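Local coordinates for protein pngf-ii (Elizabethkingia meningoseptica, PDB 4R4X) that probably hydrolyses the glycan-asparagine linkage of N-glycoproteins, releasing N-linked sugar chains as a bacterial peptide:N-glycosidase of the PNGase F family, at residues G286-P291 / V406-I411; P295-M300 / V379-N384; R301-F306 / T492-V497; L421-T426 / W528-V533; K440-Y445 / V513-G518. One frame throughout, in Å; residues are numbered along the deposited sequence.

Contact 1. Residues G286-P291 / V406-I411; sequences GVALTP and VEVDFI
Leu-289 lies against strand 406-412, touching it with both its CD2 branch and its CB. The CD2 methyl approaches Phe-410 CB to 4.2 Å and also packs on main chain, 3.5 Å from Asp-409 O. It gets there because the leucine is stretched out, CG standing opposite the backbone N (chi1 162°) and the chain running on nearly straight. Nearer the backbone, Leu-289 CB meets Val-408 CG1 at 4.1 Å. Beside it, Ala-288 CB faces Val-408 CG2 at 4.0 Å; Val-408 is modelled in two conformers, and these touches belong to the one described.

The polar link is indirect. A water gives a proton to Leu-289 O at 2.8 Å and receives one from Asp-409 N at 3.1 Å, spanning main chains whose closest CA atoms, Ala-288 CA and Val-408 CA, are 6.3 Å apart. One solvent molecule thus serves a carbonyl and an amide that do not pair directly.

In the fold, the loop 286-291 connects the edges of two sheets. Its backbone bonds to strand 378-384 at Val-382 and Asn-384, while strand 406-412, on which its side chains rest, pairs on through Val-406 and Val-408 with strand 507-514.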
# COMPACT_ATOMS: atom_id res chain seq x y z
N GLY A 286 3.11 -30.36 2.72
CA GLY A 286 3.82 -29.09 2.76
C GLY A 286 3.22 -28.05 3.69
O GLY A 286 3.42 -26.85 3.48
N VAL A 287 2.53 -28.51 4.72
CA VAL A 287 1.79 -27.61 5.61
C VAL A 287 2.56 -27.20 6.86
O VAL A 287 2.12 -26.29 7.56
CB VAL A 287 0.43 -28.20 6.03
CG1 VAL A 287 -0.40 -28.46 4.81
CG2 VAL A 287 0.57 -29.45 6.90
N ALA A 288 3.69 -27.86 7.11
CA ALA A 288 4.47 -27.62 8.32
C ALA A 288 5.97 -27.51 8.04
O ALA A 288 6.50 -28.20 7.17
CB ALA A 288 4.23 -28.72 9.34
N LEU A 289 6.64 -26.64 8.79
CA LEU A 289 8.07 -26.53 8.70
C LEU A 289 8.69 -27.88 9.09
O LEU A 289 8.15 -28.58 9.96
CB LEU A 289 8.55 -25.40 9.63
CG LEU A 289 9.99 -25.26 10.09
CD1 LEU A 289 10.15 -23.87 10.68
CD2 LEU A 289 10.36 -26.32 11.11
N THR A 290 9.75 -28.27 8.39
CA THR A 290 10.59 -29.40 8.83
C THR A 290 12.06 -28.92 8.75
O THR A 290 12.34 -27.84 8.27
CB THR A 290 10.38 -30.65 7.95
OG1 THR A 290 11.11 -30.49 6.74
CG2 THR A 290 8.92 -30.92 7.62
N PRO A 291 13.00 -29.75 9.21
CA PRO A 291 14.39 -29.35 9.09
C PRO A 291 14.82 -29.02 7.66
O PRO A 291 15.75 -28.25 7.47
CB PRO A 291 15.15 -30.58 9.63
CG PRO A 291 14.21 -31.21 10.59
CD PRO A 291 12.86 -31.05 9.91
N VAL A 406 -2.67 -29.31 14.00
CA VAL A 406 -1.40 -29.02 13.35
C VAL A 406 -0.36 -28.78 14.46
O VAL A 406 -0.54 -27.93 15.29
CB VAL A 406 -1.46 -27.75 12.46
CG1 VAL A 406 -0.06 -27.31 12.09
CG2 VAL A 406 -2.28 -28.02 11.21
N GLU A 407 0.71 -29.54 14.44
CA GLU A 407 1.72 -29.46 15.48
C GLU A 407 3.05 -29.37 14.79
O GLU A 407 3.34 -30.19 13.89
CB GLU A 407 1.65 -30.71 16.37
CG GLU A 407 2.71 -30.78 17.45
CD GLU A 407 2.36 -31.79 18.53
OE1 GLU A 407 2.52 -31.46 19.73
OE2 GLU A 407 1.88 -32.89 18.17
N VAL A 408 3.84 -28.36 15.15
CA VAL A 408 5.13 -28.09 14.53
C VAL A 408 6.20 -27.90 15.62
O VAL A 408 5.94 -27.22 16.62
CB VAL A 408 5.04 -26.81 13.67
CG1 VAL A 408 6.25 -26.64 12.78
CG2 VAL A 408 3.76 -26.82 12.83
N ASP A 409 7.39 -28.45 15.39
CA ASP A 409 8.55 -28.32 16.25
C ASP A 409 9.54 -27.47 15.44
O ASP A 409 9.66 -27.67 14.24
CB ASP A 409 9.14 -29.73 16.54
CG ASP A 409 10.29 -29.73 17.54
OD1 ASP A 409 10.30 -28.89 18.45
OD2 ASP A 409 11.18 -30.63 17.44
N PHE A 410 10.25 -26.55 16.10
CA PHE A 410 11.28 -25.72 15.46
C PHE A 410 12.37 -25.37 16.49
O PHE A 410 12.16 -25.47 17.71
CB PHE A 410 10.68 -24.44 14.87
CG PHE A 410 9.90 -23.63 15.86
CD1 PHE A 410 8.56 -23.90 16.08
CD2 PHE A 410 10.51 -22.62 16.60
CE1 PHE A 410 7.84 -23.18 17.00
CE2 PHE A 410 9.79 -21.91 17.53
CZ PHE A 410 8.45 -22.19 17.72
N ILE A 411 13.51 -24.93 15.99
CA ILE A 411 14.66 -24.63 16.85
C ILE A 411 15.05 -23.18 16.72
O ILE A 411 15.26 -22.68 15.62
CB ILE A 411 15.86 -25.51 16.46
CG1 ILE A 411 15.51 -26.98 16.62
CG2 ILE A 411 17.07 -25.17 17.33
CD1 ILE A 411 16.43 -27.93 15.88
O HOH W 1 7.96 -29.66 12.54

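Contact 2. Residues P295-M300 / V379-N384; sequences PFIELM and VLPVFN
Asn-384 reaches over Phe-296 where strand 297-303 approaches strand 378-384 of the same antiparallel sheet at a steep angle, and where Val-382 and Phe-383 form a classic beta bulge against Gly-532.

Hydrogen bonding centres on one carbonyl. Asn-384 ND2 donates to Phe-296 O over 3.0 Å in an almost straight bond (176°), with the oxygen in the amide plane but the nitrogen well above the plane of the carbonyl. A water donates to the same Phe-296 O at 2.8 Å and to Phe-383 O as well, so two donors grip this oxygen. Pro-295 O, by contrast, is buried without a polar partner. Thr-386 N binds Asn-384 OD1, which helps fix the amide's rotation. Glu-298 crosses Asn-384 at an angle, its CG 3.5 Å from Asn-384 ND2; its carboxylate goes on to Ser-531 and Arg-301.

Apolar contact is built on prolines. Ile-297 CG1 rests 3.7 Å from Pro-381 CB, and Pro-295 CD lies 4.2 Å from the same Pro-381 CB.

Phe-296 CG stands between backbone N and carbonyl carbon (chi1 75°), folding the ring back under the amide, which is tilted 39° to it. Asn-384 ND2 sits above one face, displaced toward the rim, 3.2 Å from Phe-296 CE1.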
# COMPACT_ATOMS: atom_id res chain seq x y z
N PRO A 295 7.17 -23.76 4.80
CA PRO A 295 5.91 -23.57 4.08
C PRO A 295 5.86 -22.16 3.51
O PRO A 295 6.64 -21.31 3.93
CB PRO A 295 4.84 -23.78 5.17
CG PRO A 295 5.52 -23.42 6.45
CD PRO A 295 6.98 -23.70 6.27
N PHE A 296 4.96 -21.89 2.56
CA PHE A 296 4.90 -20.54 2.01
C PHE A 296 4.28 -19.54 3.02
O PHE A 296 3.65 -19.94 4.01
CB PHE A 296 4.20 -20.50 0.65
CG PHE A 296 2.71 -20.65 0.69
CD1 PHE A 296 1.88 -19.54 0.78
CD2 PHE A 296 2.12 -21.91 0.59
CE1 PHE A 296 0.51 -19.68 0.80
CE2 PHE A 296 0.74 -22.06 0.58
CZ PHE A 296 -0.08 -20.93 0.69
N ILE A 297 4.55 -18.26 2.78
CA ILE A 297 4.01 -17.16 3.59
C ILE A 297 2.91 -16.46 2.81
O ILE A 297 3.13 -16.03 1.64
CB ILE A 297 5.12 -16.19 3.97
CG1 ILE A 297 6.04 -16.89 4.99
CG2 ILE A 297 4.61 -14.86 4.56
CD1 ILE A 297 7.24 -16.08 5.33
N GLU A 298 1.76 -16.31 3.46
CA GLU A 298 0.65 -15.50 2.94
C GLU A 298 0.87 -14.03 3.22
O GLU A 298 0.81 -13.59 4.39
CB GLU A 298 -0.67 -15.91 3.59
CG GLU A 298 -1.00 -17.35 3.42
CD GLU A 298 -2.30 -17.76 4.09
OE1 GLU A 298 -2.52 -17.40 5.27
OE2 GLU A 298 -3.09 -18.45 3.43
N LEU A 299 1.16 -13.23 2.20
CA LEU A 299 1.20 -11.77 2.42
C LEU A 299 -0.19 -11.23 2.76
O LEU A 299 -0.33 -10.39 3.64
CB LEU A 299 1.72 -11.02 1.19
CG LEU A 299 3.12 -11.34 0.69
CD1 LEU A 299 3.52 -10.30 -0.37
CD2 LEU A 299 4.13 -11.32 1.86
N MSE A 300 -1.21 -11.75 2.08
CA MSE A 300 -2.59 -11.25 2.17
C MSE A 300 -3.52 -12.38 1.81
O MSE A 300 -3.40 -12.94 0.73
CB MSE A 300 -2.83 -10.08 1.19
CG MSE A 300 -4.29 -9.60 1.13
SE MSE A 300 -4.77 -8.84 -0.64
CE MSE A 300 -3.12 -7.85 -1.03
N VAL A 379 11.70 -13.45 11.34
CA VAL A 379 10.50 -14.04 10.73
C VAL A 379 10.78 -15.50 10.41
O VAL A 379 11.77 -15.80 9.75
CB VAL A 379 10.14 -13.31 9.41
CG1 VAL A 379 8.98 -13.99 8.72
CG2 VAL A 379 9.80 -11.85 9.68
N LEU A 380 9.94 -16.41 10.91
CA LEU A 380 10.02 -17.85 10.62
C LEU A 380 8.64 -18.40 10.32
O LEU A 380 7.79 -18.44 11.22
CB LEU A 380 10.57 -18.62 11.81
CG LEU A 380 10.80 -20.12 11.59
CD1 LEU A 380 11.87 -20.35 10.55
CD2 LEU A 380 11.18 -20.82 12.88
N PRO A 381 8.40 -18.84 9.07
CA PRO A 381 7.13 -19.48 8.72
C PRO A 381 7.06 -20.88 9.33
O PRO A 381 7.95 -21.68 9.07
CB PRO A 381 7.18 -19.59 7.20
CG PRO A 381 8.64 -19.59 6.85
CD PRO A 381 9.32 -18.75 7.92
N VAL A 382 6.05 -21.16 10.15
CA VAL A 382 5.99 -22.41 10.90
C VAL A 382 4.94 -23.37 10.35
O VAL A 382 5.16 -24.57 10.32
CB VAL A 382 5.82 -22.18 12.41
CG1 VAL A 382 7.10 -21.60 13.00
CG2 VAL A 382 4.67 -21.27 12.73
N PHE A 383 3.80 -22.85 9.88
CA PHE A 383 2.82 -23.69 9.22
C PHE A 383 1.99 -22.89 8.24
O PHE A 383 1.88 -21.66 8.32
CB PHE A 383 1.91 -24.41 10.21
CG PHE A 383 1.14 -23.51 11.13
CD1 PHE A 383 -0.11 -23.05 10.78
CD2 PHE A 383 1.64 -23.19 12.38
CE1 PHE A 383 -0.82 -22.21 11.63
CE2 PHE A 383 0.93 -22.37 13.26
CZ PHE A 383 -0.29 -21.88 12.87
N ASN A 384 1.40 -23.62 7.30
CA ASN A 384 0.43 -23.07 6.36
C ASN A 384 -0.39 -24.21 5.80
O ASN A 384 0.13 -25.02 5.03
CB ASN A 384 1.13 -22.32 5.24
CG ASN A 384 0.18 -21.43 4.46
OD1 ASN A 384 -1.03 -21.67 4.39
ND2 ASN A 384 0.73 -20.36 3.90
O HOH W 2 3.29 -19.37 6.75

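Contact 3. Residues R301-F306 / T492-V497; sequences RFFTPF and TITNPV
Phe-302 and Ile-493 form an antiparallel, non-hydrogen-bonded pair joining strands 297-303 and 493-504, neighbours in the nine-stranded sheet of a fold consistent with the beta-sandwich of the PNGase F family. Here the backbones are close, with Phe-302 CA 4.2 Å from Ile-493 CA. Bonds flank the pair: Thr-494 N donates to Arg-301 O at 3.0 Å, and Phe-303 N to Thr-492 O at 3.1 Å. Both acceptors also receive CA-H...O contacts, from Ile-493 and Phe-302 respectively. In the Arg-301/Thr-494 pair, water takes the place of a second direct bond, accepting from Arg-301 N and donating to Thr-494 O, which loosens the strand pairing there.

Tight packing lies on the buried side, around Phe-303. Its CG turns opposite the carbonyl carbon (chi1 -67°), which brings the ring edge to Thr-494, while Trp-488 stacks on the ring. Arg-301 projects beside Thr-494 and carries its guanidinium on to a salt bridge with Glu-298 and a bond to Asn-529 O.

Around partly exposed Ile-493 the side chains, unlike the backbones, are looser. Phe-302 CB and Ile-493 CG1 come no nearer than 4.5 Å, and the phenyl ring leads away from the partner strand. Thr-492 OG1, also partly exposed, is held by the carbonyl of Cys-489, which is disulfide-bonded to Cys-461. At the tight side, Thr-494 OG1, itself bonded to Asn-487 O, lies near the plane of the Phe-303 ring, 3.6 Å from CE1.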
# COMPACT_ATOMS: atom_id res chain seq x y z
N ARG A 301 -4.44 -12.74 2.71
CA ARG A 301 -5.50 -13.69 2.43
C ARG A 301 -6.74 -12.87 2.13
O ARG A 301 -7.11 -11.96 2.90
CB ARG A 301 -5.73 -14.62 3.63
CG ARG A 301 -6.98 -15.50 3.55
CD ARG A 301 -6.75 -16.97 3.26
NE ARG A 301 -5.75 -17.60 4.13
CZ ARG A 301 -5.96 -18.21 5.30
NH1 ARG A 301 -7.16 -18.30 5.85
NH2 ARG A 301 -4.91 -18.70 5.97
N PHE A 302 -7.38 -13.15 0.99
CA PHE A 302 -8.53 -12.39 0.54
C PHE A 302 -9.55 -13.32 -0.09
O PHE A 302 -9.24 -14.46 -0.46
CB PHE A 302 -8.15 -11.25 -0.44
CG PHE A 302 -7.63 -11.72 -1.78
CD1 PHE A 302 -6.29 -12.10 -1.94
CD2 PHE A 302 -8.47 -11.77 -2.89
CE1 PHE A 302 -5.82 -12.54 -3.17
CE2 PHE A 302 -8.00 -12.22 -4.13
CZ PHE A 302 -6.67 -12.60 -4.27
N PHE A 303 -10.78 -12.83 -0.19
CA PHE A 303 -11.83 -13.59 -0.83
C PHE A 303 -12.45 -12.75 -1.90
O PHE A 303 -12.78 -11.60 -1.65
CB PHE A 303 -12.82 -14.06 0.21
CG PHE A 303 -12.23 -15.06 1.15
CD1 PHE A 303 -11.46 -14.64 2.22
CD2 PHE A 303 -12.29 -16.40 0.85
CE1 PHE A 303 -10.80 -15.55 3.03
CE2 PHE A 303 -11.67 -17.33 1.68
CZ PHE A 303 -10.90 -16.91 2.76
N THR A 304 -12.60 -13.30 -3.10
CA THR A 304 -13.26 -12.55 -4.19
C THR A 304 -14.74 -12.39 -3.89
O THR A 304 -15.36 -13.24 -3.22
CB THR A 304 -13.09 -13.14 -5.60
OG1 THR A 304 -13.90 -14.32 -5.75
CG2 THR A 304 -11.66 -13.45 -5.91
N PRO A 305 -15.32 -11.29 -4.35
CA PRO A 305 -16.75 -11.19 -4.28
C PRO A 305 -17.37 -12.08 -5.36
O PRO A 305 -16.66 -12.74 -6.09
CB PRO A 305 -16.98 -9.70 -4.49
CG PRO A 305 -15.91 -9.29 -5.42
CD PRO A 305 -14.72 -10.12 -5.02
N PHE A 306 -18.69 -12.16 -5.39
CA PHE A 306 -19.40 -12.92 -6.42
C PHE A 306 -19.51 -12.13 -7.73
O PHE A 306 -20.34 -11.23 -7.84
CB PHE A 306 -20.79 -13.23 -5.94
CG PHE A 306 -20.89 -14.24 -4.84
CD1 PHE A 306 -21.05 -15.60 -5.12
CD2 PHE A 306 -20.94 -13.84 -3.52
CE1 PHE A 306 -21.23 -16.52 -4.10
CE2 PHE A 306 -21.09 -14.76 -2.50
CZ PHE A 306 -21.23 -16.10 -2.79
N THR A 492 -13.39 -9.07 0.61
CA THR A 492 -12.54 -8.45 1.62
C THR A 492 -11.33 -9.31 2.01
O THR A 492 -11.29 -10.55 1.81
CB THR A 492 -13.30 -8.06 2.94
OG1 THR A 492 -13.73 -9.24 3.65
CG2 THR A 492 -14.50 -7.14 2.66
N ILE A 493 -10.35 -8.64 2.60
CA ILE A 493 -9.21 -9.29 3.28
C ILE A 493 -9.61 -9.89 4.63
O ILE A 493 -10.41 -9.32 5.35
CB ILE A 493 -8.14 -8.25 3.60
CG1 ILE A 493 -7.52 -7.75 2.30
CG2 ILE A 493 -7.05 -8.78 4.56
CD1 ILE A 493 -6.69 -6.51 2.45
N THR A 494 -9.00 -11.02 4.99
CA THR A 494 -9.07 -11.52 6.36
C THR A 494 -7.81 -11.07 7.10
O THR A 494 -6.70 -11.45 6.74
CB THR A 494 -9.21 -13.06 6.37
OG1 THR A 494 -10.52 -13.40 5.90
CG2 THR A 494 -9.01 -13.61 7.78
N ASN A 495 -8.00 -10.24 8.12
CA ASN A 495 -6.89 -9.71 8.93
C ASN A 495 -6.10 -10.78 9.65
O ASN A 495 -6.71 -11.66 10.23
CB ASN A 495 -7.46 -8.79 10.02
CG ASN A 495 -7.60 -7.35 9.55
OD1 ASN A 495 -8.61 -6.95 9.00
ND2 ASN A 495 -6.59 -6.58 9.79
N PRO A 496 -4.75 -10.69 9.66
CA PRO A 496 -4.03 -11.52 10.63
C PRO A 496 -4.32 -11.07 12.04
O PRO A 496 -4.63 -9.90 12.25
CB PRO A 496 -2.55 -11.25 10.34
CG PRO A 496 -2.53 -10.64 8.97
CD PRO A 496 -3.85 -9.99 8.75
N VAL A 497 -4.24 -11.99 12.99
CA VAL A 497 -4.14 -11.61 14.37
C VAL A 497 -2.71 -11.84 14.82
O VAL A 497 -2.00 -12.71 14.29
CB VAL A 497 -5.16 -12.36 15.24
CG1 VAL A 497 -6.58 -12.13 14.72
CG2 VAL A 497 -4.83 -13.83 15.34
O HOH W 3 -4.39 -11.36 5.14

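Contact 4. Residues L421-T426 / W528-V533; sequences LRYITT and WNVSGV
Arg-422 and Val-533 exchange paired backbone bonds, Arg-422 N to Val-533 O at 2.8 Å and Val-533 N to Arg-422 O at 2.9 Å. Ile-424 with Ser-531 and Thr-426 with Asn-529 repeat the exchange, giving six bonds between antiparallel strands; the last, Asn-529 N to Thr-426 O, is the most bent (140°). A water donates to Arg-422 O and to Ser-531 OG, which also pairs with Glu-298.

Packing differs by face. On the face of Tyr-423 and Thr-425, Tyr-423 CE1 meets Val-530 CB at 4.0 Å, and Leu-421 CD1 lies 3.8 Å from Gly-532 CA. Thr-425 points OG1 opposite its own N (chi1 179°), placing it in the plane of the Trp-528 indole at the edge, 3.4 Å from CE3. On the other face, Ile-424 CB lies 3.7 Å from Ser-531 OG, and Arg-422 CB 4.2 Å from Val-533 CB.

Sealed inside the fold, these polar groups need internal partners: Glu-334 pairs with Arg-422, and Asn-442 with both Tyr-423 OH and Thr-425 OG1. Such pairing probably offsets the cost of burying charge and hydroxyls.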
# COMPACT_ATOMS: atom_id res chain seq x y z
N LEU A 421 2.86 -14.90 17.23
CA LEU A 421 2.43 -15.70 16.12
C LEU A 421 1.49 -14.87 15.28
O LEU A 421 0.42 -14.47 15.75
CB LEU A 421 1.73 -16.98 16.57
CG LEU A 421 1.35 -17.95 15.44
CD1 LEU A 421 2.59 -18.52 14.77
CD2 LEU A 421 0.48 -19.09 15.93
N ARG A 422 1.91 -14.58 14.05
CA ARG A 422 1.06 -13.94 13.05
C ARG A 422 0.20 -15.05 12.49
O ARG A 422 0.71 -15.96 11.84
CB ARG A 422 1.90 -13.31 11.95
CG ARG A 422 1.12 -12.64 10.81
CD ARG A 422 2.10 -12.17 9.75
NE ARG A 422 1.51 -11.51 8.59
CZ ARG A 422 1.17 -12.10 7.45
NH1 ARG A 422 0.69 -11.37 6.46
NH2 ARG A 422 1.31 -13.41 7.28
N TYR A 423 -1.10 -14.97 12.76
CA TYR A 423 -2.00 -16.09 12.56
C TYR A 423 -3.19 -15.66 11.71
O TYR A 423 -3.93 -14.74 12.09
CB TYR A 423 -2.48 -16.61 13.91
CG TYR A 423 -3.41 -17.81 13.87
CD1 TYR A 423 -2.94 -19.06 13.49
CD2 TYR A 423 -4.74 -17.70 14.27
CE1 TYR A 423 -3.78 -20.17 13.48
CE2 TYR A 423 -5.57 -18.81 14.31
CZ TYR A 423 -5.09 -20.04 13.90
OH TYR A 423 -5.91 -21.15 13.87
N ILE A 424 -3.32 -16.29 10.56
CA ILE A 424 -4.44 -16.06 9.63
C ILE A 424 -5.30 -17.31 9.60
O ILE A 424 -4.82 -18.38 9.26
CB ILE A 424 -3.96 -15.74 8.21
CG1 ILE A 424 -2.99 -14.57 8.25
CG2 ILE A 424 -5.14 -15.39 7.30
CD1 ILE A 424 -2.36 -14.23 6.91
N THR A 425 -6.57 -17.17 9.96
CA THR A 425 -7.47 -18.31 9.98
C THR A 425 -8.80 -18.01 9.31
O THR A 425 -9.40 -16.95 9.56
CB THR A 425 -7.73 -18.83 11.42
OG1 THR A 425 -8.64 -19.93 11.35
CG2 THR A 425 -8.31 -17.71 12.35
N THR A 426 -9.24 -18.96 8.48
CA THR A 426 -10.60 -18.97 7.94
C THR A 426 -11.18 -20.38 7.93
O THR A 426 -10.48 -21.36 7.68
CB THR A 426 -10.70 -18.33 6.54
OG1 THR A 426 -9.89 -19.03 5.59
CG2 THR A 426 -10.30 -16.88 6.59
N TRP A 528 -10.08 -25.96 7.40
CA TRP A 528 -9.59 -24.69 7.97
C TRP A 528 -8.26 -24.29 7.32
O TRP A 528 -7.28 -25.02 7.41
CB TRP A 528 -9.44 -24.81 9.48
CG TRP A 528 -10.77 -24.79 10.15
CD1 TRP A 528 -11.66 -25.82 10.24
CD2 TRP A 528 -11.41 -23.66 10.72
NE1 TRP A 528 -12.82 -25.40 10.85
CE2 TRP A 528 -12.68 -24.07 11.17
CE3 TRP A 528 -11.03 -22.33 10.94
CZ2 TRP A 528 -13.56 -23.21 11.83
CZ3 TRP A 528 -11.91 -21.48 11.57
CH2 TRP A 528 -13.15 -21.90 11.99
N ASN A 529 -8.27 -23.13 6.66
CA ASN A 529 -7.08 -22.53 6.08
C ASN A 529 -6.40 -21.67 7.14
O ASN A 529 -6.91 -20.59 7.49
CB ASN A 529 -7.44 -21.64 4.89
CG ASN A 529 -7.85 -22.41 3.67
OD1 ASN A 529 -7.26 -23.42 3.30
ND2 ASN A 529 -8.84 -21.88 2.97
N VAL A 530 -5.28 -22.16 7.67
CA VAL A 530 -4.57 -21.48 8.74
C VAL A 530 -3.09 -21.34 8.41
O VAL A 530 -2.42 -22.29 7.95
CB VAL A 530 -4.80 -22.13 10.13
CG1 VAL A 530 -6.29 -22.38 10.39
CG2 VAL A 530 -4.07 -23.45 10.26
N SER A 531 -2.57 -20.14 8.60
CA SER A 531 -1.13 -19.92 8.52
C SER A 531 -0.59 -19.22 9.76
O SER A 531 -1.27 -18.42 10.42
CB SER A 531 -0.74 -19.18 7.24
OG SER A 531 -1.01 -17.82 7.36
N GLY A 532 0.66 -19.56 10.07
CA GLY A 532 1.35 -19.05 11.23
C GLY A 532 2.78 -18.71 10.92
O GLY A 532 3.52 -19.55 10.41
N VAL A 533 3.14 -17.47 11.17
CA VAL A 533 4.49 -17.01 11.03
C VAL A 533 4.95 -16.52 12.39
O VAL A 533 4.27 -15.71 13.03
CB VAL A 533 4.57 -15.88 9.99
CG1 VAL A 533 5.97 -15.32 9.91
CG2 VAL A 533 4.15 -16.41 8.62
O HOH W 4 0.49 -15.66 9.00

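Contact 5. Residues K440-Y445 / V513-G518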
# COMPACT_ATOMS: atom_id res chain seq x y z
N LYS A 440 -16.22 -21.59 15.36
CA LYS A 440 -15.46 -22.63 16.06
C LYS A 440 -14.26 -22.02 16.73
O LYS A 440 -13.49 -21.31 16.09
CB LYS A 440 -14.97 -23.72 15.09
CG LYS A 440 -16.07 -24.52 14.41
CD LYS A 440 -16.92 -25.32 15.38
CE LYS A 440 -18.00 -26.12 14.64
NZ LYS A 440 -17.47 -27.28 13.89
N GLU A 441 -14.08 -22.31 18.01
CA GLU A 441 -12.92 -21.84 18.73
C GLU A 441 -11.60 -22.40 18.21
O GLU A 441 -11.46 -23.61 18.12
CB GLU A 441 -13.09 -22.18 20.20
CG GLU A 441 -11.99 -21.69 21.11
CD GLU A 441 -12.37 -21.87 22.58
OE1 GLU A 441 -12.17 -22.97 23.13
OE2 GLU A 441 -12.87 -20.90 23.18
N ASN A 442 -10.66 -21.51 17.84
CA ASN A 442 -9.29 -21.88 17.48
C ASN A 442 -8.44 -21.77 18.74
O ASN A 442 -8.41 -20.71 19.38
CB ASN A 442 -8.66 -20.93 16.42
CG ASN A 442 -9.24 -21.08 15.01
OD1 ASN A 442 -8.53 -20.88 14.01
ND2 ASN A 442 -10.52 -21.38 14.91
N SER A 443 -7.71 -22.82 19.08
CA SER A 443 -6.84 -22.85 20.26
C SER A 443 -5.37 -23.00 19.83
O SER A 443 -5.03 -23.90 19.09
CB SER A 443 -7.23 -24.00 21.17
OG SER A 443 -8.53 -23.80 21.71
N ILE A 444 -4.52 -22.11 20.31
CA ILE A 444 -3.10 -22.10 19.99
C ILE A 444 -2.30 -22.47 21.25
O ILE A 444 -2.46 -21.85 22.31
CB ILE A 444 -2.65 -20.73 19.47
CG1 ILE A 444 -3.26 -20.41 18.08
CG2 ILE A 444 -1.13 -20.67 19.32
CD1 ILE A 444 -4.74 -20.15 18.12
N TYR A 445 -1.44 -23.48 21.12
CA TYR A 445 -0.59 -23.95 22.21
C TYR A 445 0.88 -23.65 21.91
O TYR A 445 1.33 -23.73 20.75
CB TYR A 445 -0.77 -25.45 22.36
CG TYR A 445 -2.16 -25.90 22.75
CD1 TYR A 445 -3.20 -25.88 21.84
CD2 TYR A 445 -2.42 -26.38 24.03
CE1 TYR A 445 -4.46 -26.30 22.19
CE2 TYR A 445 -3.68 -26.83 24.38
CZ TYR A 445 -4.70 -26.76 23.45
OH TYR A 445 -5.96 -27.18 23.79
N VAL A 513 -1.96 -26.00 16.85
CA VAL A 513 -3.30 -25.44 16.64
C VAL A 513 -4.32 -26.55 16.66
O VAL A 513 -4.15 -27.54 15.96
CB VAL A 513 -3.44 -24.71 15.29
CG1 VAL A 513 -4.83 -24.10 15.13
CG2 VAL A 513 -2.36 -23.65 15.20
N LYS A 514 -5.37 -26.36 17.46
CA LYS A 514 -6.48 -27.29 17.55
C LYS A 514 -7.76 -26.50 17.24
O LYS A 514 -7.92 -25.38 17.72
CB LYS A 514 -6.61 -27.87 18.96
CG LYS A 514 -5.43 -28.70 19.43
CD LYS A 514 -5.76 -29.41 20.74
CE LYS A 514 -4.53 -30.07 21.34
NZ LYS A 514 -4.89 -30.70 22.64
N ILE A 515 -8.65 -27.10 16.44
CA ILE A 515 -9.96 -26.52 16.07
C ILE A 515 -10.96 -27.67 16.02
O ILE A 515 -10.65 -28.70 15.40
CB ILE A 515 -9.88 -25.87 14.66
CG1 ILE A 515 -8.75 -24.84 14.61
CG2 ILE A 515 -11.18 -25.22 14.26
CD1 ILE A 515 -8.45 -24.34 13.20
N PRO A 516 -12.15 -27.54 16.65
CA PRO A 516 -13.16 -28.62 16.63
C PRO A 516 -13.91 -28.63 15.30
O PRO A 516 -15.05 -28.16 15.20
CB PRO A 516 -14.08 -28.29 17.81
CG PRO A 516 -13.95 -26.83 17.98
CD PRO A 516 -12.59 -26.42 17.48
N GLN A 517 -13.23 -29.17 14.29
CA GLN A 517 -13.70 -29.16 12.90
C GLN A 517 -15.02 -29.88 12.81
O GLN A 517 -15.22 -30.91 13.47
CB GLN A 517 -12.67 -29.86 12.04
CG GLN A 517 -12.97 -29.91 10.54
CD GLN A 517 -11.78 -30.50 9.82
OE1 GLN A 517 -10.78 -29.82 9.58
NE2 GLN A 517 -11.88 -31.78 9.46
N GLY A 518 -15.93 -29.35 12.01
CA GLY A 518 -17.27 -29.92 11.91
C GLY A 518 -17.25 -31.20 11.09
O GLY A 518 -16.33 -31.41 10.28
O HOH W 5 -10.23 -25.17 20.13
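Lys-440 reaches Pro-516 by bending twice, at chi2 (-63°) and again at chi4 (73°), and so brings NZ into the carbonyl plane, 2.9 Å from Pro-516 O. Asp-435 forms a salt bridge with the same ammonium through OD1 and accepts from Gly-518 N at OD2, so Lys-440 NZ and Gly-518 N share one carboxylate. Lys-514, by contrast, stays extended beyond CG and crosses Tyr-445 at about a right angle. Its CE makes an off-centre CH-pi contact, 4.3 Å from the centroid of the Tyr-445 ring, while NZ continues to a salt bridge with Asp-403.

Lys-514 also takes part in the antiparallel pairing of strands 442-446 and 507-514, part of the smaller four-stranded sheet. Ser-443 N donates to Lys-514 O at 2.9 Å, and Lys-514 N returns a bond to Ser-443 O at 3.0 Å. Past Lys-514 the pairing gives way to an inverse gamma turn centred on Pro-516, whose CD lies 3.1 Å from Glu-441 O. A water donates to that Glu-441 O at 2.8 Å and also bonds Ser-443 OG. On the buried side, Asn-442 and Ile-515 lie alongside each other, with Asn-442 CG 3.8 Å from Ile-515 CG1.

Burial alone does not set the chemistry here. Contact 4 is wholly buried, and contacts 2 and 3 mostly so; all three belong to the nine-stranded sheet, with strand 297-303 common to contacts 2 and 3. Polar groups pair internally there: Glu-298 of contact 2 gives its carboxylate to Ser-531 and its backbone O to Arg-422, both of contact 4. Contacts 1 and 5 lie farther from the chain's centre and reach the four-stranded sheet, joined by Val-406 O and Val-513 N. Contact 1 is buried yet apolar and water-linked, whereas contact 5 is partly exposed and uses lysines. Asn-442 bonds contact 5 to contact 4, and Phe-383 of contact 2 packs on Val-513, tying one sheet to the other.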